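Local coordinates for fructooligosaccharide ABC transporter substrate-binding protein FusA (Streptococcus pneumoniae, PDB 5G5Y), which binds short- and long-chain fructooligosaccharides, preferring tetrasaccharides and larger, as the solute-binding component of the FusABC-MsmK importer, at residues 21-26 and 343-348; 27-30 and 34-37; 308-313 and 324-329. All coordinates share one frame; numbering follows the deposited sequence.

The three contacts lie on one side of the chain's centre. Interactions 2 and 3 reach the same mixed sheet, and interaction 1 is tied to interaction 2 through helix 23-32, their centres 13 Å apart; the two touch where Arg-27 NH2 meets Tyr-343 O at 2.8 Å, probably as a hydrogen bond. Interactions 2 and 3 have centres 14 Å apart and meet through Leu-28 CD2, which packs 3.4 Å from Trp-325 CZ2. Interactions 1 and 3 do not touch; their nearest atoms are about 5 Å apart. The substrate pocket is some way off: the side chain of Leu-23 is about 11 Å from that of Glu-379, and substrate-binding Lys-309 takes no part in the contact with 324-329.

Interaction 1 (21-26 and 343-348); sequences EKLILQ and YGDDKQ. With GOL (glycerol), chain N.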
loop_
_atom_site.group_PDB
_atom_site.type_symbol
_atom_site.label_atom_id
_atom_site.label_comp_id
_atom_site.label_asym_id
_atom_site.label_seq_id
_atom_site.Cartn_x
_atom_site.Cartn_y
_atom_site.Cartn_z
ATOM N N GLU A 21 2.366 27.989 -10.146
ATOM C CA GLU A 21 1.381 27.982 -11.232
ATOM C C GLU A 21 0.189 27.009 -10.992
ATOM O O GLU A 21 -0.739 26.977 -11.786
ATOM C CB GLU A 21 2.070 27.660 -12.565
ATOM C CG GLU A 21 3.070 28.736 -12.961
ATOM C CD GLU A 21 3.768 28.450 -14.286
ATOM O OE1 GLU A 21 3.326 27.542 -15.009
ATOM O OE2 GLU A 21 4.776 29.132 -14.586
ATOM N N LYS A 22 0.245 26.200 -9.931
ATOM C CA LYS A 22 -0.885 25.375 -9.490
ATOM C C LYS A 22 -1.914 26.213 -8.730
ATOM O O LYS A 22 -1.561 27.016 -7.882
ATOM C CB LYS A 22 -0.406 24.253 -8.574
ATOM C CG LYS A 22 0.410 23.222 -9.286
ATOM C CD LYS A 22 0.737 22.007 -8.418
ATOM C CE LYS A 22 1.480 20.976 -9.228
ATOM N NZ LYS A 22 2.008 19.798 -8.463
ATOM N N LEU A 23 -3.187 26.009 -9.065
ATOM C CA LEU A 23 -4.304 26.709 -8.426
ATOM C C LEU A 23 -4.337 26.526 -6.891
ATOM O O LEU A 23 -4.584 27.500 -6.118
ATOM C CB LEU A 23 -5.620 26.321 -9.112
ATOM C CG LEU A 23 -6.880 27.029 -8.665
ATOM C CD1 LEU A 23 -6.756 28.561 -8.651
ATOM C CD2 LEU A 23 -8.038 26.610 -9.565
ATOM N N ILE A 24 -4.059 25.309 -6.427
ATOM C CA ILE A 24 -3.986 25.078 -4.974
ATOM C C ILE A 24 -2.979 26.014 -4.308
ATOM O O ILE A 24 -3.248 26.604 -3.249
ATOM C CB ILE A 24 -3.675 23.582 -4.649
ATOM C CG1 ILE A 24 -4.919 22.699 -4.889
ATOM C CG2 ILE A 24 -3.252 23.420 -3.214
ATOM C CD1 ILE A 24 -4.622 21.199 -4.849
ATOM N N LEU A 25 -1.796 26.166 -4.880
ATOM C CA LEU A 25 -0.785 26.966 -4.202
ATOM C C LEU A 25 -1.027 28.487 -4.326
ATOM O O LEU A 25 -0.595 29.257 -3.477
ATOM C CB LEU A 25 0.590 26.570 -4.683
ATOM C CG LEU A 25 0.886 25.115 -4.280
ATOM C CD1 LEU A 25 2.138 24.659 -4.984
ATOM C CD2 LEU A 25 1.049 24.989 -2.766
ATOM N N GLN A 26 -1.695 28.891 -5.398
ATOM C CA GLN A 26 -2.157 30.291 -5.595
ATOM C C GLN A 26 -3.152 30.701 -4.535
ATOM O O GLN A 26 -2.982 31.741 -3.886
ATOM C CB GLN A 26 -2.797 30.433 -6.983
ATOM C CG GLN A 26 -1.735 30.450 -8.049
ATOM C CD GLN A 26 -2.258 30.230 -9.451
ATOM O OE1 GLN A 26 -3.458 30.196 -9.693
ATOM N NE2 GLN A 26 -1.347 30.058 -10.378
ATOM N N TYR A 343 -10.842 22.311 -7.338
ATOM C CA TYR A 343 -12.119 22.719 -7.903
ATOM C C TYR A 343 -11.964 24.133 -8.450
ATOM O O TYR A 343 -11.029 24.860 -8.068
ATOM C CB TYR A 343 -13.183 22.780 -6.782
ATOM C CG TYR A 343 -12.878 23.848 -5.749
ATOM C CD1 TYR A 343 -12.042 23.572 -4.658
ATOM C CD2 TYR A 343 -13.333 25.174 -5.917
ATOM C CE1 TYR A 343 -11.699 24.561 -3.749
ATOM C CE2 TYR A 343 -13.010 26.163 -5.000
ATOM C CZ TYR A 343 -12.183 25.845 -3.921
ATOM O OH TYR A 343 -11.847 26.801 -3.019
ATOM N N GLY A 344 -12.916 24.525 -9.302
ATOM C CA GLY A 344 -13.121 25.932 -9.676
ATOM C C GLY A 344 -12.198 26.512 -10.734
ATOM O O GLY A 344 -12.253 27.719 -10.985
ATOM N N ASP A 345 -11.356 25.702 -11.366
ATOM C CA ASP A 345 -10.506 26.207 -12.450
ATOM C C ASP A 345 -11.326 26.340 -13.742
ATOM O O ASP A 345 -11.942 25.372 -14.192
ATOM C CB ASP A 345 -9.302 25.302 -12.707
ATOM C CG ASP A 345 -8.128 26.042 -13.407
ATOM O OD1 ASP A 345 -8.303 27.194 -13.886
ATOM O OD2 ASP A 345 -7.023 25.465 -13.477
ATOM N N ASP A 346 -11.315 27.536 -14.339
ATOM C CA ASP A 346 -11.887 27.721 -15.687
ATOM C C ASP A 346 -10.904 27.461 -16.857
ATOM O O ASP A 346 -11.309 27.551 -17.995
ATOM C CB ASP A 346 -12.553 29.102 -15.820
ATOM C CG ASP A 346 -11.563 30.257 -15.772
ATOM O OD1 ASP A 346 -10.335 30.026 -15.778
ATOM O OD2 ASP A 346 -12.017 31.419 -15.725
ATOM N N LYS A 347 -9.639 27.132 -16.590
ATOM C CA LYS A 347 -8.638 26.905 -17.657
ATOM C C LYS A 347 -8.330 25.437 -17.957
ATOM O O LYS A 347 -7.635 25.133 -18.930
ATOM C CB LYS A 347 -7.322 27.605 -17.311
ATOM C CG LYS A 347 -7.435 29.087 -16.961
ATOM C CD LYS A 347 -6.074 29.659 -16.574
ATOM C CE LYS A 347 -6.096 31.160 -16.345
ATOM N NZ LYS A 347 -6.681 31.574 -15.027
ATOM N N GLN A 348 -8.793 24.526 -17.097
ATOM C CA GLN A 348 -8.669 23.087 -17.328
ATOM C C GLN A 348 -9.716 22.363 -16.473
ATOM O O GLN A 348 -10.439 22.994 -15.709
ATOM C CB GLN A 348 -7.227 22.566 -17.041
ATOM C CG GLN A 348 -6.845 22.522 -15.568
ATOM C CD GLN A 348 -5.355 22.334 -15.255
ATOM O OE1 GLN A 348 -4.877 22.796 -14.209
ATOM N NE2 GLN A 348 -4.636 21.644 -16.104
HETATM C C1 GOL N . -2.618 28.807 -13.678
HETATM O O1 GOL N . -2.185 29.939 -12.935
HETATM C C2 GOL N . -3.987 28.360 -13.164
HETATM O O2 GOL N . -4.265 28.775 -11.817
HETATM C C3 GOL N . -4.108 26.850 -13.264
HETATM O O3 GOL N . -4.935 26.631 -14.412
#
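At the start of helix 23-32, where Lys-22 takes the N-cap position, Leu-23 meets an Asx turn in the loop 343-348. The touching branch is Leu-23 CD2, which lies 3.6 Å from Asp-345 CB and also packs against Tyr-343 O at 3.8 Å. With its CG anti to the backbone N (chi1 -175°), Leu-23 extends this methyl toward the loop. Asp-345 OD1 accepts the backbone N-H of Lys-347 at 3.0 Å, from above the carboxylate plane, and this closes the Asx turn.

No hydrogen bond joins the segments directly, but a glycerol, probably from the crystallisation liquor, bridges them. Its O3 gives a hydrogen bond to Asp-345 OD2 (2.6 Å). The remaining two hydroxyls are held by the amide of Gln-26: OE1 accepts from glycerol O2 at 2.7 Å, while NE2 donates to glycerol O1, also at 2.7 Å and nearly straight at 168°.

This is a surface contact. Arg-27 on the same helix makes a cation-pi contact with the Tyr-343 ring; Ile-24, one residue along the helix from Leu-23, packs on helix 332-340, and Gln-348 reaches helix 370-378.

Interaction 2 (27-30 and 34-37); sequences RLEK and VHID. With ZN (zinc ion), chain F; ZN (zinc ion), chain L.
The backbones of Glu-29 and Val-34 come to 5.4 Å between CA atoms where helix 23-32 turns into strand 34-41. These are the second and third elements of a beta-alpha-beta unit that starts with strand 3-10, and the contact spans the tight connection between them. Glu-29 lies over the start of the strand, its CG 3.3 Å from Val-34 O. With CG anti to the backbone N (chi1 178°), its chain runs on extended and carries the carboxylate to the zinc ion beside His-35.

That zinc ion ties the two side chains together. Glu-29 OE2 binds it at 2.0 Å and His-35 ND1 at 2.1 Å, so the metal clips the helix to the strand. The carboxylate stands almost upright to the imidazole, their planes 80° apart, and OE2 lies in the ring plane at its edge. A water links Glu-29 OE1 to the strand: it lies 2.7 Å from OE1 and accepts from the backbone N of Ile-36.

His-35 and Asp-37 exchange backbone hydrogen bonds with strand 3-10. On the face of strand 34-41 opposite His-35, Val-34 and Ile-36 meet helix 319-329, where Ile-36 and Leu-28 both pack on Trp-325. Pro-2 touches both Glu-29 and His-35 near the zinc ion.

Further along the strand, Asp-37 holds a second zinc ion through OD1 at 2.1 Å. Five waters complete the shell, and one of them, also 2.1 Å from the metal, donates to Asp-37 OD2.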
loop_
_atom_site.group_PDB
_atom_site.type_symbol
_atom_site.label_atom_id
_atom_site.label_comp_id
_atom_site.label_asym_id
_atom_site.label_seq_id
_atom_site.Cartn_x
_atom_site.Cartn_y
_atom_site.Cartn_z
ATOM N N ARG A 27 -4.145 29.836 -4.299
ATOM C CA ARG A 27 -5.101 30.056 -3.221
ATOM C C ARG A 27 -4.448 30.005 -1.849
ATOM O O ARG A 27 -4.757 30.825 -0.982
ATOM C CB ARG A 27 -6.248 29.034 -3.264
ATOM C CG ARG A 27 -7.117 29.154 -4.496
ATOM C CD ARG A 27 -8.412 28.408 -4.294
ATOM N NE ARG A 27 -9.259 28.390 -5.494
ATOM C CZ ARG A 27 -9.621 27.317 -6.182
ATOM N NH1 ARG A 27 -9.207 26.080 -5.856
ATOM N NH2 ARG A 27 -10.428 27.483 -7.231
ATOM N N LEU A 28 -3.570 29.021 -1.639
ATOM C CA LEU A 28 -2.863 28.923 -0.391
ATOM C C LEU A 28 -2.065 30.170 -0.023
ATOM O O LEU A 28 -2.084 30.584 1.135
ATOM C CB LEU A 28 -1.931 27.736 -0.378
ATOM C CG LEU A 28 -1.311 27.411 0.968
ATOM C CD1 LEU A 28 -2.390 26.786 1.908
ATOM C CD2 LEU A 28 -0.153 26.475 0.722
ATOM N N GLU A 29 -1.335 30.747 -0.978
ATOM C CA GLU A 29 -0.560 31.943 -0.691
ATOM C C GLU A 29 -1.474 33.086 -0.275
ATOM O O GLU A 29 -1.109 33.841 0.602
ATOM C CB GLU A 29 0.327 32.361 -1.873
ATOM C CG GLU A 29 1.107 33.632 -1.600
ATOM C CD GLU A 29 2.155 33.941 -2.638
ATOM O OE1 GLU A 29 2.545 33.041 -3.432
ATOM O OE2 GLU A 29 2.616 35.122 -2.604
ATOM N N LYS A 30 -2.638 33.216 -0.895
ATOM C CA LYS A 30 -3.578 34.259 -0.491
ATOM C C LYS A 30 -4.007 34.076 0.951
ATOM O O LYS A 30 -4.157 35.052 1.676
ATOM C CB LYS A 30 -4.821 34.290 -1.377
ATOM C CG LYS A 30 -4.630 34.992 -2.698
ATOM C CD LYS A 30 -5.830 34.728 -3.597
ATOM C CE LYS A 30 -5.867 35.649 -4.812
ATOM N NZ LYS A 30 -4.732 35.369 -5.725
ATOM N N VAL A 34 2.148 33.689 2.757
ATOM C CA VAL A 34 3.497 33.230 2.621
ATOM C C VAL A 34 3.778 32.856 1.163
ATOM O O VAL A 34 3.063 32.071 0.556
ATOM C CB VAL A 34 3.813 32.013 3.531
ATOM C CG1 VAL A 34 5.278 31.619 3.396
ATOM C CG2 VAL A 34 3.496 32.308 5.006
ATOM N N HIS A 35 4.826 33.439 0.607
ATOM C CA HIS A 35 5.269 33.126 -0.750
ATOM C C HIS A 35 6.320 32.045 -0.645
ATOM O O HIS A 35 7.301 32.245 0.038
ATOM C CB HIS A 35 5.901 34.347 -1.424
ATOM C CG HIS A 35 6.418 34.042 -2.786
ATOM N ND1 HIS A 35 5.611 34.064 -3.892
ATOM C CD2 HIS A 35 7.622 33.584 -3.206
ATOM C CE1 HIS A 35 6.299 33.676 -4.948
ATOM N NE2 HIS A 35 7.522 33.379 -4.556
ATOM N N ILE A 36 6.088 30.900 -1.269
ATOM C CA ILE A 36 7.071 29.835 -1.341
ATOM C C ILE A 36 7.903 29.978 -2.602
ATOM O O ILE A 36 7.366 30.042 -3.714
ATOM C CB ILE A 36 6.435 28.429 -1.323
ATOM C CG1 ILE A 36 5.484 28.288 -0.111
ATOM C CG2 ILE A 36 7.533 27.357 -1.251
ATOM C CD1 ILE A 36 6.165 28.516 1.234
ATOM N N ASP A 37 9.206 30.030 -2.402
ATOM C CA ASP A 37 10.152 29.972 -3.480
ATOM C C ASP A 37 10.565 28.506 -3.639
ATOM O O ASP A 37 11.329 27.976 -2.818
ATOM C CB ASP A 37 11.373 30.847 -3.225
ATOM C CG ASP A 37 12.316 30.837 -4.410
ATOM O OD1 ASP A 37 11.837 30.545 -5.511
ATOM O OD2 ASP A 37 13.496 31.145 -4.260
HETATM ZN ZN ZN F . 3.957 35.301 -4.092
HETATM ZN ZN ZN L . 12.887 30.381 -7.305
HETATM O O HOH W 1 3.608 30.572 -2.922
HETATM O O HOH W 2 14.461 31.774 -6.897
HETATM O O HOH W 3 14.321 29.944 -9.210
HETATM O O HOH W 4 11.548 31.790 -8.600
HETATM O O HOH W 5 11.345 28.984 -8.415
HETATM O O HOH W 6 14.348 28.892 -6.568
#

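Interaction 3 (308-313 and 324-329); sequences DKMVIT and KWIDAQ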
loop_
_atom_site.group_PDB
_atom_site.type_symbol
_atom_site.label_atom_id
_atom_site.label_comp_id
_atom_site.label_asym_id
_atom_site.label_seq_id
_atom_site.Cartn_x
_atom_site.Cartn_y
_atom_site.Cartn_z
ATOM N N ASP A 308 7.366 10.407 6.282
ATOM C CA ASP A 308 7.978 11.655 5.872
ATOM C C ASP A 308 7.504 12.164 4.523
ATOM O O ASP A 308 7.884 11.650 3.463
ATOM C CB ASP A 308 9.497 11.499 5.870
ATOM C CG ASP A 308 10.201 12.644 5.208
ATOM O OD1 ASP A 308 9.699 13.819 5.235
ATOM O OD2 ASP A 308 11.291 12.359 4.666
ATOM N N LYS A 309 6.658 13.171 4.566
ATOM C CA LYS A 309 6.417 14.005 3.421
ATOM C C LYS A 309 6.834 15.456 3.641
ATOM O O LYS A 309 6.506 16.305 2.814
ATOM C CB LYS A 309 4.960 13.922 2.993
ATOM C CG LYS A 309 4.560 12.625 2.361
ATOM C CD LYS A 309 5.297 12.252 1.091
ATOM C CE LYS A 309 4.832 10.886 0.636
ATOM N NZ LYS A 309 5.106 10.709 -0.798
ATOM N N MET A 310 7.515 15.747 4.745
ATOM C CA MET A 310 8.138 17.063 4.962
ATOM C C MET A 310 9.065 16.994 6.129
ATOM O O MET A 310 8.697 16.443 7.147
ATOM C CB MET A 310 7.113 18.138 5.264
ATOM C CG MET A 310 7.652 19.557 5.188
ATOM S SD MET A 310 6.502 20.572 4.274
ATOM C CE MET A 310 7.268 22.207 4.395
ATOM N N VAL A 311 10.279 17.526 5.967
ATOM C CA VAL A 311 11.233 17.726 7.046
ATOM C C VAL A 311 11.653 19.213 7.082
ATOM O O VAL A 311 11.566 19.919 6.089
ATOM C CB VAL A 311 12.479 16.858 6.908
ATOM C CG1 VAL A 311 12.153 15.374 7.045
ATOM C CG2 VAL A 311 13.211 17.099 5.594
ATOM N N ILE A 312 12.094 19.670 8.240
ATOM C CA ILE A 312 12.529 21.041 8.408
ATOM C C ILE A 312 14.037 20.995 8.630
ATOM O O ILE A 312 14.530 20.234 9.491
ATOM C CB ILE A 312 11.808 21.685 9.586
ATOM C CG1 ILE A 312 10.314 21.856 9.250
ATOM C CG2 ILE A 312 12.483 23.030 9.947
ATOM C CD1 ILE A 312 9.500 22.438 10.407
ATOM N N THR A 313 14.772 21.816 7.879
ATOM C CA THR A 313 16.233 21.772 7.956
ATOM C C THR A 313 16.784 22.624 9.071
ATOM O O THR A 313 16.114 23.549 9.578
ATOM C CB THR A 313 16.916 22.251 6.676
ATOM O OG1 THR A 313 16.667 23.646 6.532
ATOM C CG2 THR A 313 16.395 21.514 5.489
ATOM N N LYS A 324 3.231 26.715 11.092
ATOM C CA LYS A 324 1.914 27.187 10.725
ATOM C C LYS A 324 1.538 26.963 9.273
ATOM O O LYS A 324 0.387 26.630 8.984
ATOM C CB LYS A 324 1.726 28.673 11.155
ATOM C CG LYS A 324 1.680 28.771 12.670
ATOM C CD LYS A 324 1.568 30.211 13.221
ATOM C CE LYS A 324 1.345 30.112 14.728
ATOM N NZ LYS A 324 1.277 31.481 15.323
ATOM N N TRP A 325 2.479 27.141 8.357
ATOM C CA TRP A 325 2.267 26.830 6.954
ATOM C C TRP A 325 1.993 25.320 6.819
ATOM O O TRP A 325 1.033 24.914 6.148
ATOM C CB TRP A 325 3.493 27.224 6.105
ATOM C CG TRP A 325 3.251 27.114 4.661
ATOM C CD1 TRP A 325 2.846 28.104 3.837
ATOM C CD2 TRP A 325 3.357 25.921 3.842
ATOM N NE1 TRP A 325 2.695 27.631 2.559
ATOM C CE2 TRP A 325 2.979 26.290 2.535
ATOM C CE3 TRP A 325 3.688 24.586 4.098
ATOM C CZ2 TRP A 325 2.963 25.379 1.469
ATOM C CZ3 TRP A 325 3.654 23.670 3.043
ATOM C CH2 TRP A 325 3.320 24.076 1.739
ATOM N N ILE A 326 2.791 24.508 7.480
ATOM C CA ILE A 326 2.582 23.030 7.414
ATOM C C ILE A 326 1.218 22.690 8.028
ATOM O O ILE A 326 0.428 21.880 7.464
ATOM C CB ILE A 326 3.706 22.242 8.105
ATOM C CG1 ILE A 326 5.020 22.448 7.366
ATOM C CG2 ILE A 326 3.391 20.720 8.122
ATOM C CD1 ILE A 326 6.261 22.039 8.125
ATOM N N ASP A 327 0.885 23.313 9.157
ATOM C CA ASP A 327 -0.425 23.020 9.754
ATOM C C ASP A 327 -1.655 23.344 8.867
ATOM O O ASP A 327 -2.659 22.601 8.918
ATOM C CB ASP A 327 -0.569 23.609 11.138
ATOM C CG ASP A 327 -1.623 22.897 11.939
ATOM O OD1 ASP A 327 -1.532 21.640 12.059
ATOM O OD2 ASP A 327 -2.562 23.587 12.382
ATOM N N ALA A 328 -1.553 24.354 7.996
ATOM C CA ALA A 328 -2.630 24.692 7.080
ATOM C C ALA A 328 -2.872 23.502 6.112
ATOM O O ALA A 328 -3.991 23.308 5.641
ATOM C CB ALA A 328 -2.290 25.959 6.349
ATOM N N GLN A 329 -1.835 22.689 5.862
ATOM C CA GLN A 329 -1.962 21.538 4.957
ATOM C C GLN A 329 -2.800 20.412 5.583
ATOM O O GLN A 329 -3.389 19.622 4.842
ATOM C CB GLN A 329 -0.632 20.984 4.510
ATOM C CG GLN A 329 0.408 22.026 4.123
ATOM C CD GLN A 329 -0.135 23.106 3.189
ATOM O OE1 GLN A 329 -0.741 22.806 2.167
ATOM N NE2 GLN A 329 0.054 24.378 3.563
#
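Met-310 and Ile-326 reach toward each other tip to tip between strand 310-312 and helix 324-329. The two short segments run nearly antiparallel, at 167°, their axes 11.3 Å apart at closest approach, and purely apolar side chains bridge the distance.

The Met-310 methyl is one bump. Its CE settles into the hollow between Ile-326 and the indole of Trp-325, 3.7 Å from Ile-326 CG1 and 4.1 Å from Trp-325 CZ3. A bend at chi2 (134°) brings SD and CE to the end of Ile-326, with SD 3.9 Å from Ile-326 CG1. In return, the Ile-326 CD1 methyl enters the notch between Met-310 and Ile-312, two residues on along the strand: it lies 3.9 Å from Met-310 CE and 4.0 Å from Ile-312 CD1. Each tip thus fits between two side chains of the other segment.

The indole has a polar lid on one face. Gln-329 NE2 sits 3.4 Å above its centre, held there by a hydrogen bond to Trp-325 O one helical turn back.

All four touching residues are buried. Met-310 also packs on strand 61-63, beside which strand 310-312 forms an edge of the mixed sheet; Lys-309 and Met-310 make a classic beta bulge opposite Phe-119. From the helix, Trp-325 stacks edge-to-face with Phe-7 of strand 3-10 and touches helix 23-32.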